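Local atomic coordinates of nucleoside kinase (Methanococcus jannaschii, PDB entry 2C49), a protein that catalyses the ATP-dependent phosphorylation of nucleosides, chiefly inosine, guanosine and cytidine, to nucleoside monophosphates, using magnesium or manganese. Residues A[124-129]-A[148-153]; A[232-237]-A[270-275]; A[243-248]-A[276-281]. One frame throughout, in Å; residues are numbered along the deposited sequence.

Contact 1 (A[124-129]-A[148-153]); sequences LNPPNF and AKKAYG
K150 lays the aliphatic part of its side chain over the loop 124-129, overlapping the ring of F129 and the backbone of P126 and P127. Its CG lies anti to the backbone N (chi1 176°), which carries the chain off the last turn of the helix toward the loop, and bends at chi2 and chi3 take it across the loop at P127 and N128. K150 CG sits 3.8 Å from F129 CE2, meeting the ring obliquely, while K150 CE comes within 3.4 Å of P127 O. That carbonyl oxygen is buried here without a polar partner, and it also stands 3.6 Å above the plane of the F129 ring, offset toward the rim. A long lysine suits this border: its methylenes pack while its amine stays near the surface beside N128. On the buried side, A151 CB is 4.2 Å from F129 CD2, a small methyl that lets the helix come close to the large ring. P126 CG lies 4.2 Å from K150 CB, and the proline also touches F143 and C147. F129 and A151 both rest on V134 of strand 131-137. Loop, strand and helix thus pack as in the alpha/beta core of the PfkB (ribokinase) fold, away from the active site.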
loop_
_atom_site.group_PDB
_atom_site.type_symbol
_atom_site.label_atom_id
_atom_site.label_comp_id
_atom_site.label_asym_id
_atom_site.label_seq_id
_atom_site.Cartn_x
_atom_site.Cartn_y
_atom_site.Cartn_z
ATOM N N LEU A 124 -19.503 -17.819 -9.382
ATOM C CA LEU A 124 -20.174 -18.440 -8.260
ATOM C C LEU A 124 -21.645 -18.106 -8.288
ATOM O O LEU A 124 -22.072 -17.114 -8.886
ATOM C CB LEU A 124 -19.549 -17.973 -6.928
ATOM C CG LEU A 124 -18.068 -18.229 -6.570
ATOM C CD1 LEU A 124 -17.680 -17.522 -5.236
ATOM C CD2 LEU A 124 -17.759 -19.737 -6.475
ATOM N N ASN A 125 -22.417 -18.926 -7.605
ATOM C CA ASN A 125 -23.804 -18.621 -7.343
ATOM C C ASN A 125 -24.050 -18.741 -5.831
ATOM O O ASN A 125 -23.349 -19.488 -5.151
ATOM C CB ASN A 125 -24.693 -19.566 -8.164
ATOM C CG ASN A 125 -24.430 -19.443 -9.661
ATOM O OD1 ASN A 125 -24.895 -18.501 -10.313
ATOM N ND2 ASN A 125 -23.660 -20.387 -10.209
ATOM N N PRO A 126 -24.999 -17.982 -5.292
ATOM C CA PRO A 126 -25.299 -18.078 -3.852
ATOM C C PRO A 126 -25.908 -19.430 -3.443
ATOM O O PRO A 126 -26.555 -20.084 -4.247
ATOM C CB PRO A 126 -26.295 -16.927 -3.615
ATOM C CG PRO A 126 -26.906 -16.662 -4.962
ATOM C CD PRO A 126 -25.856 -17.001 -5.979
ATOM N N PRO A 127 -25.688 -19.867 -2.204
ATOM C CA PRO A 127 -26.435 -21.018 -1.682
ATOM C C PRO A 127 -27.820 -20.560 -1.277
ATOM O O PRO A 127 -28.111 -19.362 -1.302
ATOM C CB PRO A 127 -25.646 -21.411 -0.429
ATOM C CG PRO A 127 -25.048 -20.105 0.057
ATOM C CD PRO A 127 -24.734 -19.315 -1.219
ATOM N N ASN A 128 -28.661 -21.509 -0.893
ATOM C CA ASN A 128 -29.851 -21.174 -0.169
ATOM C C ASN A 128 -29.316 -20.555 1.143
ATOM O O ASN A 128 -28.183 -20.844 1.566
ATOM C CB ASN A 128 -30.748 -22.408 0.053
ATOM C CG ASN A 128 -31.610 -22.758 -1.188
ATOM O OD1 ASN A 128 -31.762 -23.924 -1.534
ATOM N ND2 ASN A 128 -32.161 -21.732 -1.854
ATOM N N PHE A 129 -30.070 -19.632 1.710
ATOM C CA PHE A 129 -29.714 -19.011 2.976
ATOM C C PHE A 129 -30.764 -19.444 3.998
ATOM O O PHE A 129 -31.955 -19.467 3.703
ATOM C CB PHE A 129 -29.755 -17.482 2.846
ATOM C CG PHE A 129 -28.759 -16.903 1.855
ATOM C CD1 PHE A 129 -27.392 -16.864 2.158
ATOM C CD2 PHE A 129 -29.189 -16.384 0.628
ATOM C CE1 PHE A 129 -26.442 -16.315 1.243
ATOM C CE2 PHE A 129 -28.246 -15.825 -0.295
ATOM C CZ PHE A 129 -26.883 -15.793 0.027
ATOM N N ALA A 148 -29.666 -11.179 -3.519
ATOM C CA ALA A 148 -30.888 -10.464 -3.184
ATOM C C ALA A 148 -32.116 -11.143 -3.808
ATOM O O ALA A 148 -33.138 -11.309 -3.140
ATOM C CB ALA A 148 -30.779 -8.965 -3.626
ATOM N N LYS A 149 -32.012 -11.549 -5.068
ATOM C CA LYS A 149 -33.104 -12.261 -5.722
ATOM C C LYS A 149 -33.392 -13.638 -5.108
ATOM O O LYS A 149 -34.534 -14.077 -5.051
ATOM C CB LYS A 149 -32.855 -12.379 -7.235
ATOM C CG LYS A 149 -32.997 -11.013 -7.939
ATOM C CD LYS A 149 -32.728 -11.126 -9.464
ATOM C CE LYS A 149 -33.992 -10.922 -10.262
ATOM N NZ LYS A 149 -33.665 -10.790 -11.704
ATOM N N LYS A 150 -32.330 -14.305 -4.710
ATOM C CA LYS A 150 -32.362 -15.581 -3.997
ATOM C C LYS A 150 -33.093 -15.439 -2.655
ATOM O O LYS A 150 -33.917 -16.271 -2.296
ATOM C CB LYS A 150 -30.909 -15.992 -3.720
ATOM C CG LYS A 150 -30.694 -17.280 -2.867
ATOM C CD LYS A 150 -31.290 -18.445 -3.511
ATOM C CE LYS A 150 -30.233 -19.438 -3.945
ATOM N NZ LYS A 150 -30.988 -20.613 -4.359
ATOM N N ALA A 151 -32.745 -14.397 -1.912
ATOM C CA ALA A 151 -33.154 -14.246 -0.518
ATOM C C ALA A 151 -34.523 -13.602 -0.370
ATOM O O ALA A 151 -35.296 -13.978 0.521
ATOM C CB ALA A 151 -32.091 -13.400 0.239
ATOM N N TYR A 152 -34.819 -12.625 -1.238
ATOM C CA TYR A 152 -36.016 -11.769 -1.093
ATOM C C TYR A 152 -37.349 -12.520 -0.994
ATOM O O TYR A 152 -37.655 -13.380 -1.819
ATOM C CB TYR A 152 -36.079 -10.670 -2.186
ATOM C CG TYR A 152 -37.107 -9.606 -1.946
ATOM C CD1 TYR A 152 -36.943 -8.668 -0.918
ATOM C CD2 TYR A 152 -38.251 -9.514 -2.761
ATOM C CE1 TYR A 152 -37.890 -7.664 -0.708
ATOM C CE2 TYR A 152 -39.216 -8.512 -2.549
ATOM C CZ TYR A 152 -39.018 -7.590 -1.516
ATOM O OH TYR A 152 -39.956 -6.588 -1.285
ATOM N N GLY A 153 -38.109 -12.191 0.055
ATOM C CA GLY A 153 -39.400 -12.825 0.341
ATOM C C GLY A 153 -39.215 -14.130 1.125
ATOM O O GLY A 153 -40.173 -14.857 1.388
#

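Contact 2 (A[232-237]-A[270-275]). With ANP (phosphoaminophosphonic acid-adenylate ester), chain F.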
loop_
_atom_site.group_PDB
_atom_site.type_symbol
_atom_site.label_atom_id
_atom_site.label_comp_id
_atom_site.label_asym_id
_atom_site.label_seq_id
_atom_site.Cartn_x
_atom_site.Cartn_y
_atom_site.Cartn_z
ATOM N N PRO A 232 -29.683 10.373 16.614
ATOM C CA PRO A 232 -28.568 11.253 16.966
ATOM C C PRO A 232 -27.236 10.543 16.801
ATOM O O PRO A 232 -27.165 9.303 16.756
ATOM C CB PRO A 232 -28.834 11.600 18.454
ATOM C CG PRO A 232 -29.658 10.419 18.980
ATOM C CD PRO A 232 -30.471 9.954 17.794
ATOM N N CYS A 233 -26.182 11.325 16.657
ATOM C CA CYS A 233 -24.841 10.788 16.798
ATOM C C CYS A 233 -24.594 10.677 18.294
ATOM O O CYS A 233 -24.895 11.594 19.048
ATOM C CB CYS A 233 -23.804 11.704 16.160
ATOM S SG CYS A 233 -22.138 11.019 16.158
ATOM N N ILE A 234 -24.078 9.531 18.706
ATOM C CA ILE A 234 -23.819 9.262 20.104
ATOM C C ILE A 234 -22.346 9.501 20.277
ATOM O O ILE A 234 -21.527 8.893 19.577
ATOM C CB ILE A 234 -24.226 7.795 20.452
ATOM C CG1 ILE A 234 -25.742 7.711 20.677
ATOM C CG2 ILE A 234 -23.446 7.265 21.667
ATOM C CD1 ILE A 234 -26.362 6.362 20.472
ATOM N N LYS A 235 -22.008 10.433 21.166
ATOM C CA LYS A 235 -20.618 10.731 21.470
ATOM C C LYS A 235 -19.775 9.442 21.663
ATOM O O LYS A 235 -20.193 8.462 22.302
ATOM C CB LYS A 235 -20.516 11.634 22.722
ATOM C CG LYS A 235 -20.187 13.101 22.363
ATOM C CD LYS A 235 -20.322 14.025 23.572
ATOM C CE LYS A 235 -21.003 15.336 23.186
ATOM N NZ LYS A 235 -20.214 16.530 23.616
ATOM N N ALA A 236 -18.589 9.466 21.074
ATOM C CA ALA A 236 -17.530 8.530 21.415
ATOM C C ALA A 236 -16.602 9.205 22.439
ATOM O O ALA A 236 -16.777 10.382 22.775
ATOM C CB ALA A 236 -16.740 8.186 20.162
ATOM N N GLY A 237 -15.592 8.454 23.043
ATOM C CA GLY A 237 -14.450 8.932 23.798
ATOM C C GLY A 237 -13.219 9.008 22.911
ATOM O O GLY A 237 -12.627 7.977 22.583
ATOM N N GLY A 270 -27.159 0.963 16.585
ATOM C CA GLY A 270 -26.166 1.163 15.530
ATOM C C GLY A 270 -25.263 2.348 15.881
ATOM O O GLY A 270 -24.038 2.281 15.769
ATOM N N ALA A 271 -25.877 3.431 16.346
ATOM C CA ALA A 271 -25.122 4.650 16.600
ATOM C C ALA A 271 -24.164 4.476 17.769
ATOM O O ALA A 271 -23.031 4.998 17.720
ATOM C CB ALA A 271 -26.049 5.834 16.831
ATOM N N ALA A 272 -24.604 3.756 18.806
ATOM C CA ALA A 272 -23.775 3.556 19.998
ATOM C C ALA A 272 -22.680 2.527 19.758
ATOM O O ALA A 272 -21.617 2.606 20.383
ATOM C CB ALA A 272 -24.631 3.176 21.220
ATOM N N THR A 273 -22.930 1.591 18.838
ATOM C CA THR A 273 -21.929 0.599 18.462
ATOM C C THR A 273 -20.801 1.318 17.748
ATOM O O THR A 273 -19.634 1.116 18.090
ATOM C CB THR A 273 -22.519 -0.478 17.536
ATOM O OG1 THR A 273 -23.593 -1.145 18.212
ATOM C CG2 THR A 273 -21.488 -1.589 17.264
ATOM N N ALA A 274 -21.158 2.172 16.790
ATOM C CA ALA A 274 -20.178 2.936 16.016
ATOM C C ALA A 274 -19.305 3.865 16.884
ATOM O O ALA A 274 -18.096 4.033 16.623
ATOM C CB ALA A 274 -20.870 3.700 14.874
ATOM N N SER A 275 -19.908 4.441 17.932
ATOM C CA SER A 275 -19.182 5.308 18.855
ATOM C C SER A 275 -18.029 4.619 19.575
ATOM O O SER A 275 -17.060 5.275 19.950
ATOM C CB SER A 275 -20.134 5.981 19.863
ATOM O OG SER A 275 -20.553 5.054 20.860
HETATM P PG ANP F . -16.150 5.946 5.810
HETATM O O1G ANP F . -15.154 4.760 6.188
HETATM O O2G ANP F . -15.376 7.214 5.253
HETATM O O3G ANP F . -17.124 5.402 4.671
HETATM P PB ANP F . -18.550 7.283 6.840
HETATM O O1B ANP F . -18.252 8.573 5.956
HETATM O O2B ANP F . -19.236 6.164 5.921
HETATM N N3B ANP F . -17.040 6.496 7.219
HETATM P PA ANP F . -20.877 7.106 8.380
HETATM O O1A ANP F . -22.083 7.887 7.686
HETATM O O2A ANP F . -20.875 5.584 7.904
HETATM O O3A ANP F . -19.405 7.738 8.162
HETATM O "O5'" ANP F . -21.144 7.102 9.970
HETATM C "C5'" ANP F . -21.910 5.992 10.386
HETATM C "C4'" ANP F . -22.431 6.227 11.784
HETATM O "O4'" ANP F . -21.444 6.009 12.808
HETATM C "C3'" ANP F . -23.134 7.546 12.080
HETATM O "O3'" ANP F . -24.494 7.651 11.751
HETATM C "C2'" ANP F . -22.714 7.909 13.490
HETATM O "O2'" ANP F . -23.758 7.433 14.345
HETATM C "C1'" ANP F . -21.569 6.977 13.846
HETATM N N9 ANP F . -20.409 7.900 13.841
HETATM C C8 ANP F . -19.754 8.432 12.770
HETATM N N7 ANP F . -18.739 9.289 13.104
HETATM C C5 ANP F . -18.752 9.314 14.446
HETATM C C6 ANP F . -18.009 9.970 15.539
HETATM N N6 ANP F . -16.994 10.794 15.177
HETATM N N1 ANP F . -18.336 9.711 16.837
HETATM C C2 ANP F . -19.336 8.881 17.215
HETATM N N3 ANP F . -20.097 8.213 16.311
HETATM C C4 ANP F . -19.819 8.435 14.897
HETATM O O HOH W 1 -22.911 7.455 16.861
#
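I234 reaches across to the helix, while S275 presents its CB to the loop 232-237 and turns its hydroxyl back. The isoleucine sends CG1 anti to the carbonyl carbon (chi1 -81°), and I234 CD1 packs against two alanines, 3.7 Å from A271 CB and equally far from A272 CB, residues small enough to let a branched side chain approach the helix backbone. The other branch, I234 CG2, lies alongside S275, 3.7 Å from its OG. That hydroxyl donates to A272 O at 2.7 Å, with the donor tilted 33° from the carbonyl plane; R296 is a further partner. Serine therefore keeps its polar group satisfied while S275 CB lies against I234 O, 3.2 Å away. Between loop and helix lies the adenosine end of the ATP analogue ANP, in the nucleotide pocket of this PfkB-family kinase. C233, whose CB is directed away from the helix, brings SG within 3.5 Å of ANP N3, whereas A274 CB comes within 3.2 Å of the ribose O4' from the helix. A water joins the two walls to the ligand: it accepts from I234 N, lies 2.6 Å from A271 O, to which it can donate, and is hydrogen-bonded to ANP O2'. Farther along the loop, A236 packs against S275, V278 and E279.

Contact 3 (A[243-248]-A[276-281]). With ANP (phosphoaminophosphonic acid-adenylate ester), chain F; ADN (adenosine), chain C.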
loop_
_atom_site.group_PDB
_atom_site.type_symbol
_atom_site.label_atom_id
_atom_site.label_comp_id
_atom_site.label_asym_id
_atom_site.label_seq_id
_atom_site.Cartn_x
_atom_site.Cartn_y
_atom_site.Cartn_z
ATOM N N THR A 243 -13.125 4.981 10.112
ATOM C CA THR A 243 -13.273 3.907 9.113
ATOM C C THR A 243 -14.317 2.820 9.462
ATOM O O THR A 243 -15.184 2.501 8.658
ATOM C CB THR A 243 -11.907 3.264 8.795
ATOM O OG1 THR A 243 -10.966 4.289 8.447
ATOM C CG2 THR A 243 -12.007 2.356 7.518
ATOM N N GLY A 244 -14.259 2.265 10.657
ATOM C CA GLY A 244 -15.198 1.194 10.992
ATOM C C GLY A 244 -16.620 1.650 11.353
ATOM O O GLY A 244 -17.481 0.805 11.558
ATOM N N ALA A 245 -16.864 2.972 11.438
ATOM C CA ALA A 245 -18.170 3.477 11.874
ATOM C C ALA A 245 -19.347 2.917 11.063
ATOM O O ALA A 245 -20.347 2.501 11.661
ATOM C CB ALA A 245 -18.215 5.014 11.880
ATOM N N GLY A 246 -19.212 2.870 9.736
ATOM C CA GLY A 246 -20.338 2.536 8.862
ATOM C C GLY A 246 -20.788 1.093 9.070
ATOM O O GLY A 246 -21.971 0.787 9.373
ATOM N N ASP A 247 -19.844 0.179 8.919
ATOM C CA ASP A 247 -20.170 -1.229 9.097
ATOM C C ASP A 247 -20.624 -1.594 10.516
ATOM O O ASP A 247 -21.496 -2.454 10.664
ATOM C CB ASP A 247 -19.011 -2.119 8.649
ATOM C CG ASP A 247 -18.638 -1.872 7.221
ATOM O OD1 ASP A 247 -19.566 -1.583 6.399
ATOM O OD2 ASP A 247 -17.455 -1.944 6.835
ATOM N N SER A 248 -20.038 -0.973 11.549
ATOM C CA SER A 248 -20.424 -1.321 12.937
ATOM C C SER A 248 -21.845 -0.782 13.243
ATOM O O SER A 248 -22.601 -1.393 14.004
ATOM C CB SER A 248 -19.392 -0.843 13.977
ATOM O OG SER A 248 -19.335 0.569 14.100
ATOM N N PHE A 276 -18.131 3.299 19.769
ATOM C CA PHE A 276 -17.037 2.520 20.352
ATOM C C PHE A 276 -15.925 2.218 19.330
ATOM O O PHE A 276 -14.741 2.331 19.639
ATOM C CB PHE A 276 -17.555 1.187 20.908
ATOM C CG PHE A 276 -18.206 1.305 22.250
ATOM C CD1 PHE A 276 -19.599 1.319 22.355
ATOM C CD2 PHE A 276 -17.435 1.383 23.414
ATOM C CE1 PHE A 276 -20.215 1.431 23.620
ATOM C CE2 PHE A 276 -18.046 1.475 24.677
ATOM C CZ PHE A 276 -19.446 1.495 24.768
ATOM N N VAL A 277 -16.333 1.836 18.126
ATOM C CA VAL A 277 -15.394 1.427 17.067
ATOM C C VAL A 277 -14.464 2.568 16.649
ATOM O O VAL A 277 -13.251 2.345 16.485
ATOM C CB VAL A 277 -16.155 0.778 15.864
ATOM C CG1 VAL A 277 -15.261 0.552 14.627
ATOM C CG2 VAL A 277 -16.799 -0.543 16.297
ATOM N N VAL A 278 -15.012 3.779 16.494
ATOM C CA VAL A 278 -14.208 4.977 16.155
ATOM C C VAL A 278 -13.146 5.416 17.198
ATOM O O VAL A 278 -12.386 6.355 16.968
ATOM C CB VAL A 278 -15.102 6.221 15.814
ATOM C CG1 VAL A 278 -16.048 5.945 14.676
ATOM C CG2 VAL A 278 -15.851 6.743 17.069
ATOM N N GLU A 279 -13.118 4.753 18.345
ATOM C CA GLU A 279 -12.141 5.044 19.391
ATOM C C GLU A 279 -10.792 4.358 19.159
ATOM O O GLU A 279 -9.871 4.579 19.912
ATOM C CB GLU A 279 -12.691 4.660 20.780
ATOM C CG GLU A 279 -14.061 5.251 21.102
ATOM C CD GLU A 279 -14.439 5.099 22.566
ATOM O OE1 GLU A 279 -13.657 4.507 23.327
ATOM O OE2 GLU A 279 -15.522 5.567 22.956
ATOM N N ALA A 280 -10.684 3.519 18.130
ATOM C CA ALA A 280 -9.395 2.871 17.823
ATOM C C ALA A 280 -9.236 2.729 16.317
ATOM O O ALA A 280 -10.232 2.752 15.597
ATOM C CB ALA A 280 -9.296 1.483 18.517
ATOM N N LYS A 281 -8.002 2.620 15.833
ATOM C CA LYS A 281 -7.775 2.389 14.402
ATOM C C LYS A 281 -8.011 0.917 14.079
ATOM O O LYS A 281 -7.638 0.035 14.845
ATOM C CB LYS A 281 -6.353 2.811 13.977
ATOM C CG LYS A 281 -6.093 2.813 12.478
ATOM C CD LYS A 281 -4.733 3.493 12.176
ATOM C CE LYS A 281 -4.936 4.905 11.629
ATOM N NZ LYS A 281 -3.648 5.445 11.164
HETATM P PG ANP F . -16.150 5.946 5.810
HETATM O O1G ANP F . -15.154 4.760 6.188
HETATM O O2G ANP F . -15.376 7.214 5.253
HETATM O O3G ANP F . -17.124 5.402 4.671
HETATM P PB ANP F . -18.550 7.283 6.840
HETATM O O1B ANP F . -18.252 8.573 5.956
HETATM O O2B ANP F . -19.236 6.164 5.921
HETATM N N3B ANP F . -17.040 6.496 7.219
HETATM P PA ANP F . -20.877 7.106 8.380
HETATM O O1A ANP F . -22.083 7.887 7.686
HETATM O O2A ANP F . -20.875 5.584 7.904
HETATM O O3A ANP F . -19.405 7.738 8.162
HETATM O "O5'" ANP F . -21.144 7.102 9.970
HETATM C "C5'" ANP F . -21.910 5.992 10.386
HETATM C "C4'" ANP F . -22.431 6.227 11.784
HETATM O "O4'" ANP F . -21.444 6.009 12.808
HETATM C "C3'" ANP F . -23.134 7.546 12.080
HETATM O "O3'" ANP F . -24.494 7.651 11.751
HETATM C "C2'" ANP F . -22.714 7.909 13.490
HETATM O "O2'" ANP F . -23.758 7.433 14.345
HETATM C "C1'" ANP F . -21.569 6.977 13.846
HETATM N N9 ANP F . -20.409 7.900 13.841
HETATM C C8 ANP F . -19.754 8.432 12.770
HETATM N N7 ANP F . -18.739 9.289 13.104
HETATM C C5 ANP F . -18.752 9.314 14.446
HETATM C C6 ANP F . -18.009 9.970 15.539
HETATM N N6 ANP F . -16.994 10.794 15.177
HETATM N N1 ANP F . -18.336 9.711 16.837
HETATM C C2 ANP F . -19.336 8.881 17.215
HETATM N N3 ANP F . -20.097 8.213 16.311
HETATM C C4 ANP F . -19.819 8.435 14.897
HETATM O "O5'" ADN C . -16.446 -0.187 5.296
HETATM C "C5'" ADN C . -15.069 -0.046 5.640
HETATM C "C4'" ADN C . -14.326 -1.132 4.856
HETATM O "O4'" ADN C . -14.542 -1.051 3.448
HETATM C "C3'" ADN C . -12.835 -1.455 5.097
HETATM O "O3'" ADN C . -12.558 -2.500 6.027
HETATM C "C2'" ADN C . -12.230 -1.736 3.708
HETATM O "O2'" ADN C . -11.751 -3.066 3.529
HETATM C "C1'" ADN C . -13.402 -1.551 2.746
HETATM N N9 ADN C . -13.154 -0.787 1.546
HETATM C C8 ADN C . -12.453 0.364 1.401
HETATM N N7 ADN C . -12.503 0.782 0.098
HETATM C C5 ADN C . -13.271 -0.080 -0.575
HETATM C C6 ADN C . -13.779 -0.334 -1.926
HETATM N N6 ADN C . -13.467 0.540 -2.867
HETATM N N1 ADN C . -14.548 -1.417 -2.201
HETATM C C2 ADN C . -14.922 -2.312 -1.257
HETATM N N3 ADN C . -14.534 -2.177 0.020
HETATM C C4 ADN C . -13.680 -1.080 0.377
#
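The start of helix 245-258 carries the inferred proton acceptor D247 in the glycine-rich GAGD segment characteristic of PfkB-family kinases, and here the end of helix 263-277 packs against its back. V277 does most of the touching. V277 CG1, anti to the backbone N (chi1 170°), rests 3.7 Å from G244 CA, where a CB would collide with it, so glycine suits the place. V277 CG2 lies beside S248, 3.5 Å from its CB, a tighter carbon pair than usual. The S248 hydroxyl lies near the G244 and A245 carbonyl oxygens of the preceding turn. Further along, V278 CG1 meets A245 CB at 3.7 Å, and these two apolar residues also line the ATP-analogue site: A245 CB is 3.5 Å from ANP O4', V278 CG2 3.9 Å from ANP N1. G246 has no side chain, leaving space for the ANP phosphate oxygen O2A, 3.2 Å from its CA. On the substrate side, D247 OD2 takes a hydrogen bond of 2.5 Å from adenosine O5' and another from N47 ND2. Apolar packing behind and a carboxylate gripping the substrate hydroxyl in front are consistent with a helix start set to present D247 to the O5' that receives the phosphate.

In the fold
From the N terminus, contact 1 comes first: it joins the loop before strand 131-137 to the end of helix 141-151, closing an excursion through that inner strand of the large sheet and the helix after it. It is complete before contacts 2 and 3 open, and lies across the chain's centre from them, about 32 Å and 29 Å away between centres. Those two cross: 232-237 and 243-248 come in order, then pair in the same order with 270-275 and 276-281, successive parts of helix 263-277 and its exit. They touch directly, G237 N lying 2.9 Å from E279 OE2 in a probable hydrogen bond. Together they join the loop after strand 228-231, helix 245-258 and helix 263-277 round ANP.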